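Local coordinates for uncharacterized protein (Bacteroides ovatus, PDB 3NQK) that is of unknown function but pairs a probable E-set-like N-terminal domain with a beta-rich BT_3044-like C-terminal domain, at residues A[164-170]-A[183-189]; A[202-206]-A[275-279]. All blocks are in the same frame, centred on the assembly; numbering follows the deposited sequence.

In the fold
Both interactions lie on the same side of the chain's centre, within the BT_3044-like C-terminal family region, and both reach one large antiparallel sheet. Their centres are about 12 Å apart. They come in series along the chain: interaction 1 closes at 189 before interaction 2 opens at 202, and strand 198-202 leads from strand 188-193 into the turn of interaction 2. Strand 292-307 pairs with strands 162-165, 169-175 and 264-279, so it ties the two sites together. They also touch directly. The guanidinium group of Arg189 probably hydrogen-bonds the carbonyls of Tyr202 and Ile206, and Thr186 packs on Leu205, so the broken strand pair and the buried turn form one continuous patch of the domain.

Interaction 1: A[164-170]-A[183-189]; sequences YTASSMK and ARTTDKR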
ATOM      1  N   TYR A 164      22.968   6.338  -7.447  1.00 41.35           N
ATOM      2  CA  TYR A 164      23.907   5.227  -7.578  1.00 39.02           C
ATOM      3  C   TYR A 164      25.156   5.457  -6.719  1.00 39.10           C
ATOM      4  O   TYR A 164      25.748   6.557  -6.740  1.00 40.68           O
ATOM      5  CB  TYR A 164      24.342   5.071  -9.039  1.00 37.44           C
ATOM      6  CG  TYR A 164      23.345   4.354  -9.940  1.00 38.07           C
ATOM      7  CD1 TYR A 164      22.193   4.978 -10.371  1.00 32.54           C
ATOM      8  CD2 TYR A 164      23.612   3.082 -10.422  1.00 36.76           C
ATOM      9  CE1 TYR A 164      21.303   4.332 -11.227  1.00 33.03           C
ATOM     10  CE2 TYR A 164      22.739   2.440 -11.285  1.00 30.77           C
ATOM     11  CZ  TYR A 164      21.590   3.062 -11.678  1.00 36.39           C
ATOM     12  OH  TYR A 164      20.721   2.412 -12.540  1.00 35.20           O
ATOM     13  N   THR A 165      25.561   4.433  -5.969  1.00 34.64           N
ATOM     14  CA  THR A 165      26.844   4.469  -5.285  1.00 34.31           C
ATOM     15  C   THR A 165      27.918   4.477  -6.351  1.00 34.76           C
ATOM     16  O   THR A 165      27.870   3.676  -7.268  1.00 36.23           O
ATOM     17  CB  THR A 165      27.032   3.269  -4.413  1.00 33.39           C
ATOM     18  OG1 THR A 165      26.055   3.295  -3.353  1.00 37.15           O
ATOM     19  CG2 THR A 165      28.454   3.256  -3.823  1.00 30.78           C
ATOM     20  N   ALA A 166      28.874   5.404  -6.252  1.00 35.81           N
ATOM     21  CA  ALA A 166      29.870   5.594  -7.340  1.00 37.38           C
ATOM     22  C   ALA A 166      31.294   5.482  -6.884  1.00 38.92           C
ATOM     23  O   ALA A 166      32.198   5.984  -7.559  1.00 40.31           O
ATOM     24  CB  ALA A 166      29.654   6.935  -8.021  1.00 34.69           C
ATOM     25  N   SER A 167      31.520   4.755  -5.788  1.00 39.52           N
ATOM     26  CA  SER A 167      32.860   4.637  -5.209  1.00 39.70           C
ATOM     27  C   SER A 167      33.817   3.833  -6.073  1.00 41.91           C
ATOM     28  O   SER A 167      35.027   3.932  -5.900  1.00 42.80           O
ATOM     29  CB  SER A 167      32.796   4.028  -3.795  1.00 40.10           C
ATOM     30  OG  SER A 167      32.065   2.817  -3.777  1.00 40.12           O
ATOM     31  N   SER A 168      33.283   3.026  -6.996  1.00 43.78           N
ATOM     32  CA  SER A 168      34.140   2.208  -7.879  1.00 46.07           C
ATOM     33  C   SER A 168      34.316   2.828  -9.251  1.00 44.84           C
ATOM     34  O   SER A 168      34.861   2.190 -10.154  1.00 46.17           O
ATOM     35  CB  SER A 168      33.578   0.793  -8.029  1.00 46.32           C
ATOM     36  OG  SER A 168      33.859   0.015  -6.892  1.00 51.28           O
HETATM   37  N   MSE A 169      33.820   4.053  -9.428  1.00 42.89           N
HETATM   38  CA  MSE A 169      33.965   4.752 -10.711  1.00 41.52           C
HETATM   39  C   MSE A 169      35.161   5.659 -10.641  1.00 40.24           C
HETATM   40  O   MSE A 169      35.199   6.596  -9.831  1.00 41.93           O
HETATM   41  CB  MSE A 169      32.717   5.576 -11.043  1.00 39.83           C
HETATM   42  CG  MSE A 169      32.806   6.262 -12.400  1.00 43.10           C
HETATM   43 SE   MSE A 169      31.356   7.440 -12.753  0.75 40.30          SE
HETATM   44  CE  MSE A 169      31.858   8.833 -11.491  1.00 31.38           C
ATOM     45  N   LYS A 170      36.146   5.385 -11.473  1.00 38.85           N
ATOM     46  CA  LYS A 170      37.367   6.167 -11.484  1.00 39.36           C
ATOM     47  C   LYS A 170      37.393   7.124 -12.661  1.00 39.18           C
ATOM     48  O   LYS A 170      36.988   6.772 -13.785  1.00 40.89           O
ATOM     49  CB  LYS A 170      38.580   5.251 -11.528  1.00 41.38           C
ATOM     50  CG  LYS A 170      38.812   4.438 -10.231  1.00 43.80           C
ATOM     51  CD  LYS A 170      40.161   3.755 -10.268  1.00 50.84           C
ATOM     52  CE  LYS A 170      40.551   3.191  -8.924  1.00 56.85           C
ATOM     53  NZ  LYS A 170      42.025   2.908  -8.880  1.00 61.40           N
ATOM     54  N   ALA A 183      43.625   8.805 -10.164  1.00 55.50           N
ATOM     55  CA  ALA A 183      42.224   8.926 -10.514  1.00 51.82           C
ATOM     56  C   ALA A 183      41.460   9.577  -9.402  1.00 49.98           C
ATOM     57  O   ALA A 183      41.807   9.435  -8.222  1.00 47.66           O
ATOM     58  CB  ALA A 183      41.637   7.566 -10.818  1.00 51.04           C
ATOM     59  N   ARG A 184      40.412  10.300  -9.784  1.00 47.98           N
ATOM     60  CA  ARG A 184      39.521  10.936  -8.848  1.00 46.84           C
ATOM     61  C   ARG A 184      38.232  10.124  -8.746  1.00 46.37           C
ATOM     62  O   ARG A 184      37.877   9.379  -9.675  1.00 44.61           O
ATOM     63  CB  ARG A 184      39.210  12.348  -9.311  1.00 46.86           C
ATOM     64  CG  ARG A 184      40.253  13.405  -8.871  1.00 54.89           C
ATOM     65  CD  ARG A 184      40.197  14.691  -9.737  1.00 57.44           C
ATOM     66  NE  ARG A 184      38.888  14.897 -10.358  1.00 63.63           N
ATOM     67  CZ  ARG A 184      38.635  15.814 -11.287  1.00 71.29           C
ATOM     68  NH1 ARG A 184      39.585  16.673 -11.661  1.00 79.44           N
ATOM     69  NH2 ARG A 184      37.425  15.890 -11.832  1.00 72.55           N
ATOM     70  N   THR A 185      37.544  10.247  -7.608  1.00 44.83           N
ATOM     71  CA  THR A 185      36.271   9.554  -7.397  1.00 40.75           C
ATOM     72  C   THR A 185      35.355  10.391  -6.537  1.00 40.71           C
ATOM     73  O   THR A 185      35.805  11.287  -5.815  1.00 40.81           O
ATOM     74  CB  THR A 185      36.466   8.197  -6.687  1.00 40.06           C
ATOM     75  OG1 THR A 185      36.907   8.412  -5.346  1.00 41.95           O
ATOM     76  CG2 THR A 185      37.469   7.371  -7.392  1.00 40.07           C
ATOM     77  N   THR A 186      34.064  10.112  -6.626  1.00 40.14           N
ATOM     78  CA  THR A 186      33.074  10.703  -5.723  1.00 39.39           C
ATOM     79  C   THR A 186      32.220   9.575  -5.169  1.00 38.49           C
ATOM     80  O   THR A 186      32.289   8.461  -5.642  1.00 36.78           O
ATOM     81  CB  THR A 186      32.185  11.727  -6.428  1.00 39.72           C
ATOM     82  OG1 THR A 186      31.442  12.461  -5.452  1.00 36.78           O
ATOM     83  CG2 THR A 186      31.230  11.044  -7.387  1.00 31.84           C
ATOM     84  N   ASP A 187      31.420   9.859  -4.171  1.00 39.35           N
ATOM     85  CA  ASP A 187      30.709   8.789  -3.496  1.00 41.73           C
ATOM     86  C   ASP A 187      29.375   8.386  -4.169  1.00 38.19           C
ATOM     87  O   ASP A 187      28.931   7.277  -4.003  1.00 37.42           O
ATOM     88  CB  ASP A 187      30.518   9.112  -1.990  1.00 43.21           C
ATOM     89  CG  ASP A 187      29.828  10.433  -1.753  1.00 52.14           C
ATOM     90  OD1 ASP A 187      29.309  11.028  -2.732  1.00 50.15           O
ATOM     91  OD2 ASP A 187      29.823  10.892  -0.576  1.00 62.97           O
ATOM     92  N   LYS A 188      28.786   9.267  -4.975  1.00 37.63           N
ATOM     93  CA  LYS A 188      27.490   8.958  -5.606  1.00 37.93           C
ATOM     94  C   LYS A 188      27.207   9.804  -6.860  1.00 37.19           C
ATOM     95  O   LYS A 188      27.720  10.909  -7.000  1.00 38.37           O
ATOM     96  CB  LYS A 188      26.363   9.184  -4.604  1.00 36.85           C
ATOM     97  CG  LYS A 188      26.107  10.675  -4.309  1.00 43.69           C
ATOM     98  CD  LYS A 188      25.150  10.879  -3.129  1.00 51.67           C
ATOM     99  CE  LYS A 188      25.006  12.371  -2.766  1.00 53.20           C
ATOM    100  NZ  LYS A 188      24.151  12.548  -1.556  1.00 57.88           N
ATOM    101  N   ARG A 189      26.340   9.284  -7.733  1.00 34.58           N
ATOM    102  CA  ARG A 189      25.886  10.006  -8.916  1.00 34.67           C
ATOM    103  C   ARG A 189      24.410   9.731  -9.111  1.00 37.89           C
ATOM    104  O   ARG A 189      23.941   8.613  -8.866  1.00 41.36           O
ATOM    105  CB  ARG A 189      26.649   9.554 -10.167  1.00 36.52           C
ATOM    106  CG  ARG A 189      28.159   9.838 -10.159  1.00 31.74           C
ATOM    107  CD  ARG A 189      28.458  11.336 -10.127  1.00 35.88           C
ATOM    108  NE  ARG A 189      28.166  11.990 -11.405  1.00 36.96           N
ATOM    109  CZ  ARG A 189      28.348  13.284 -11.638  1.00 34.28           C
ATOM    110  NH1 ARG A 189      28.785  14.081 -10.680  1.00 36.22           N
ATOM    111  NH2 ARG A 189      28.084  13.784 -12.827  1.00 38.42           N
TER
HETATM  112  O   HOH W   1      33.390   8.217  -8.685  1.00 42.12           O
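Tyr164 and Arg189 belong to an antiparallel pairing of strands 162-165 and 188-193, which breaks open around a water beside the hairpin of strands 169-175 and 178-184, all within the large sheet of the C-terminal domain. The two residues form a hydrogen-bonded pair: Tyr164 N donates a hydrogen bond to Arg189 O at 2.9 Å, and Arg189 N donates one to Tyr164 O, lying in that carbonyl's plane. Thr165 and Lys188 follow as a non-hydrogen-bonded pair; their polar, exposed side chains suit the outer face, while Tyr164 and Arg189 face the interior. The last direct bond runs from Ala166 N to Asp187 O. It is almost straight at hydrogen (172°), yet the donor stands above the carbonyl plane.

The ladder is interrupted here because Ala166 to Met169 make a type I turn. A water sits in the break, within hydrogen-bonding distance of Ala166 O and Met169 O, to which it can donate, and accepting from Thr186 N at 2.9 Å, so it serves backbone groups that the parted strands do not join directly. Nearby, the small methyl of Ala166 leaves room for Arg189, whose CG lies 3.9 Å from Ala166 CB. CE of Met169, a selenomethionine, meets the same Arg189 CG at 4.1 Å, the two side chains crossing nearly at right angles. Bends at chi2 (-64°) and chi3 (-72°) fold the arginine so that its aliphatic part packs here while NH2 and NH1 reach the carbonyls of Tyr202 and Ile206. At the far end, Thr185 CG2 rests 3.4 Å from Met169 O, and Lys170 CB meets Ala183 CB at 3.9 Å.

Interaction 2: A[202-206]-A[275-279]; sequences YAGLI and YDFQD
Ala203 sits over the ring of Phe277 where a type II' beta turn, Ala203 to Ile206, is laid against strand 264-279 of the C-terminal domain's antiparallel sheet. The packing is tight at this end: Ala203 CB stands 3.5 Å from the Phe277 ring centroid and only 9° off its normal, a CH-pi contact that suits a single methyl. Gly204 has a positive phi, and any side chain there would run into Phe277. Gly204 N, 2.8 Å from Tyr275 OH, approaches at the edge of the tyrosine ring, in its plane; the bond is nearly straight (175°) and satisfies a buried amide. Phe277 CG lies between its own backbone N and carbonyl carbon (chi1 84°), which swings the ring out against the turn. With an alanine here, Ala203 and Ile206 would probably be left facing a gap, and the turn would be held to the strand chiefly by the Tyr275 bond. The other side is looser: partly exposed Leu205 turns to Met169 and Thr186, and Ile206 meets the ring obliquely, its CG1 4.0 Å from Phe277 CE2. Beyond it, Ile206 CD1 lies 3.6 Å from Asp279 OD2, while Asp279 OD1 accepts from Thr281 N.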
ATOM      1  N   TYR A 202      25.016  12.690 -15.586  1.00 33.08           N
ATOM      2  CA  TYR A 202      25.924  13.683 -16.090  1.00 34.19           C
ATOM      3  C   TYR A 202      27.343  13.069 -16.146  1.00 32.88           C
ATOM      4  O   TYR A 202      27.771  12.381 -15.228  1.00 34.41           O
ATOM      5  CB  TYR A 202      25.894  14.941 -15.226  1.00 34.47           C
ATOM      6  CG  TYR A 202      24.580  15.681 -15.296  1.00 32.53           C
ATOM      7  CD1 TYR A 202      24.225  16.386 -16.431  1.00 35.31           C
ATOM      8  CD2 TYR A 202      23.692  15.671 -14.224  1.00 30.32           C
ATOM      9  CE1 TYR A 202      22.988  17.062 -16.519  1.00 37.62           C
ATOM     10  CE2 TYR A 202      22.457  16.342 -14.296  1.00 32.86           C
ATOM     11  CZ  TYR A 202      22.114  17.029 -15.450  1.00 34.17           C
ATOM     12  OH  TYR A 202      20.915  17.714 -15.523  1.00 35.84           O
ATOM     13  N   ALA A 203      28.022  13.284 -17.256  1.00 32.79           N
ATOM     14  CA  ALA A 203      29.332  12.711 -17.491  1.00 34.15           C
ATOM     15  C   ALA A 203      30.309  12.887 -16.317  1.00 34.24           C
ATOM     16  O   ALA A 203      30.412  13.976 -15.713  1.00 32.70           O
ATOM     17  CB  ALA A 203      29.940  13.330 -18.755  1.00 35.93           C
ATOM     18  N   GLY A 204      31.050  11.827 -16.032  1.00 31.94           N
ATOM     19  CA  GLY A 204      32.147  11.885 -15.091  1.00 32.85           C
ATOM     20  C   GLY A 204      31.781  12.493 -13.775  1.00 34.48           C
ATOM     21  O   GLY A 204      30.835  12.061 -13.132  1.00 34.79           O
ATOM     22  N   LEU A 205      32.535  13.513 -13.375  1.00 35.97           N
ATOM     23  CA  LEU A 205      32.331  14.169 -12.084  1.00 37.02           C
ATOM     24  C   LEU A 205      31.733  15.567 -12.245  1.00 37.51           C
ATOM     25  O   LEU A 205      31.730  16.356 -11.308  1.00 38.93           O
ATOM     26  CB  LEU A 205      33.651  14.240 -11.311  1.00 36.65           C
ATOM     27  CG  LEU A 205      34.233  12.888 -10.854  1.00 39.69           C
ATOM     28  CD1 LEU A 205      35.523  13.101 -10.064  1.00 38.98           C
ATOM     29  CD2 LEU A 205      33.233  12.132 -10.014  1.00 38.13           C
ATOM     30  N   ILE A 206      31.171  15.840 -13.419  1.00 37.42           N
ATOM     31  CA  ILE A 206      30.512  17.118 -13.676  1.00 37.04           C
ATOM     32  C   ILE A 206      29.520  17.441 -12.556  1.00 40.01           C
ATOM     33  O   ILE A 206      28.717  16.579 -12.142  1.00 39.05           O
ATOM     34  CB  ILE A 206      29.765  17.093 -15.023  1.00 37.12           C
ATOM     35  CG1 ILE A 206      30.762  17.148 -16.189  1.00 36.74           C
ATOM     36  CG2 ILE A 206      28.770  18.237 -15.121  1.00 31.13           C
ATOM     37  CD1 ILE A 206      31.563  18.395 -16.254  1.00 27.48           C
ATOM     38  N   TYR A 275      34.253   5.132 -20.679  1.00 40.11           N
ATOM     39  CA  TYR A 275      34.126   6.118 -21.770  1.00 40.02           C
ATOM     40  C   TYR A 275      35.069   7.292 -21.628  1.00 39.89           C
ATOM     41  O   TYR A 275      35.669   7.504 -20.583  1.00 41.70           O
ATOM     42  CB  TYR A 275      32.683   6.634 -21.864  1.00 37.97           C
ATOM     43  CG  TYR A 275      32.167   7.363 -20.617  1.00 35.74           C
ATOM     44  CD1 TYR A 275      32.472   8.692 -20.380  1.00 37.68           C
ATOM     45  CD2 TYR A 275      31.314   6.729 -19.731  1.00 33.13           C
ATOM     46  CE1 TYR A 275      31.968   9.362 -19.242  1.00 33.88           C
ATOM     47  CE2 TYR A 275      30.815   7.372 -18.615  1.00 31.51           C
ATOM     48  CZ  TYR A 275      31.134   8.687 -18.371  1.00 37.54           C
ATOM     49  OH  TYR A 275      30.607   9.317 -17.237  1.00 32.44           O
ATOM     50  N   ASP A 276      35.186   8.055 -22.700  1.00 40.40           N
ATOM     51  CA  ASP A 276      35.932   9.297 -22.684  1.00 41.41           C
ATOM     52  C   ASP A 276      34.972  10.432 -22.859  1.00 39.03           C
ATOM     53  O   ASP A 276      33.946  10.275 -23.530  1.00 40.67           O
ATOM     54  CB  ASP A 276      36.930   9.349 -23.851  1.00 44.40           C
ATOM     55  CG  ASP A 276      38.161   8.505 -23.621  1.00 46.35           C
ATOM     56  OD1 ASP A 276      38.519   8.263 -22.446  1.00 41.06           O
ATOM     57  OD2 ASP A 276      38.807   8.129 -24.633  1.00 50.19           O
ATOM     58  N   PHE A 277      35.322  11.595 -22.301  1.00 35.57           N
ATOM     59  CA  PHE A 277      34.626  12.847 -22.608  1.00 33.60           C
ATOM     60  C   PHE A 277      35.482  14.024 -22.226  1.00 34.12           C
ATOM     61  O   PHE A 277      36.527  13.867 -21.612  1.00 36.56           O
ATOM     62  CB  PHE A 277      33.294  12.921 -21.897  1.00 36.08           C
ATOM     63  CG  PHE A 277      33.378  13.420 -20.497  1.00 34.06           C
ATOM     64  CD1 PHE A 277      33.773  12.580 -19.471  1.00 35.36           C
ATOM     65  CD2 PHE A 277      32.983  14.712 -20.186  1.00 35.35           C
ATOM     66  CE1 PHE A 277      33.823  13.036 -18.151  1.00 31.34           C
ATOM     67  CE2 PHE A 277      33.042  15.181 -18.869  1.00 32.21           C
ATOM     68  CZ  PHE A 277      33.458  14.341 -17.858  1.00 25.83           C
ATOM     69  N   GLN A 278      35.048  15.209 -22.615  1.00 35.54           N
ATOM     70  CA  GLN A 278      35.790  16.443 -22.339  1.00 35.14           C
ATOM     71  C   GLN A 278      34.921  17.406 -21.601  1.00 34.21           C
ATOM     72  O   GLN A 278      33.727  17.523 -21.903  1.00 33.55           O
ATOM     73  CB  GLN A 278      36.226  17.106 -23.643  1.00 35.02           C
ATOM     74  CG  GLN A 278      37.106  16.257 -24.487  1.00 43.28           C
ATOM     75  CD  GLN A 278      37.683  17.007 -25.673  1.00 46.18           C
ATOM     76  OE1 GLN A 278      37.147  18.051 -26.108  1.00 37.08           O
ATOM     77  NE2 GLN A 278      38.772  16.489 -26.207  1.00 43.53           N
ATOM     78  N   ASP A 279      35.525  18.143 -20.664  1.00 33.37           N
ATOM     79  CA  ASP A 279      34.841  19.209 -19.946  1.00 33.48           C
ATOM     80  C   ASP A 279      35.327  20.483 -20.542  1.00 35.20           C
ATOM     81  O   ASP A 279      36.514  20.769 -20.516  1.00 36.19           O
ATOM     82  CB  ASP A 279      35.157  19.147 -18.439  1.00 34.05           C
ATOM     83  CG  ASP A 279      34.598  20.347 -17.656  1.00 35.81           C
ATOM     84  OD1 ASP A 279      34.223  21.352 -18.283  1.00 42.34           O
ATOM     85  OD2 ASP A 279      34.598  20.295 -16.406  1.00 42.59           O
TER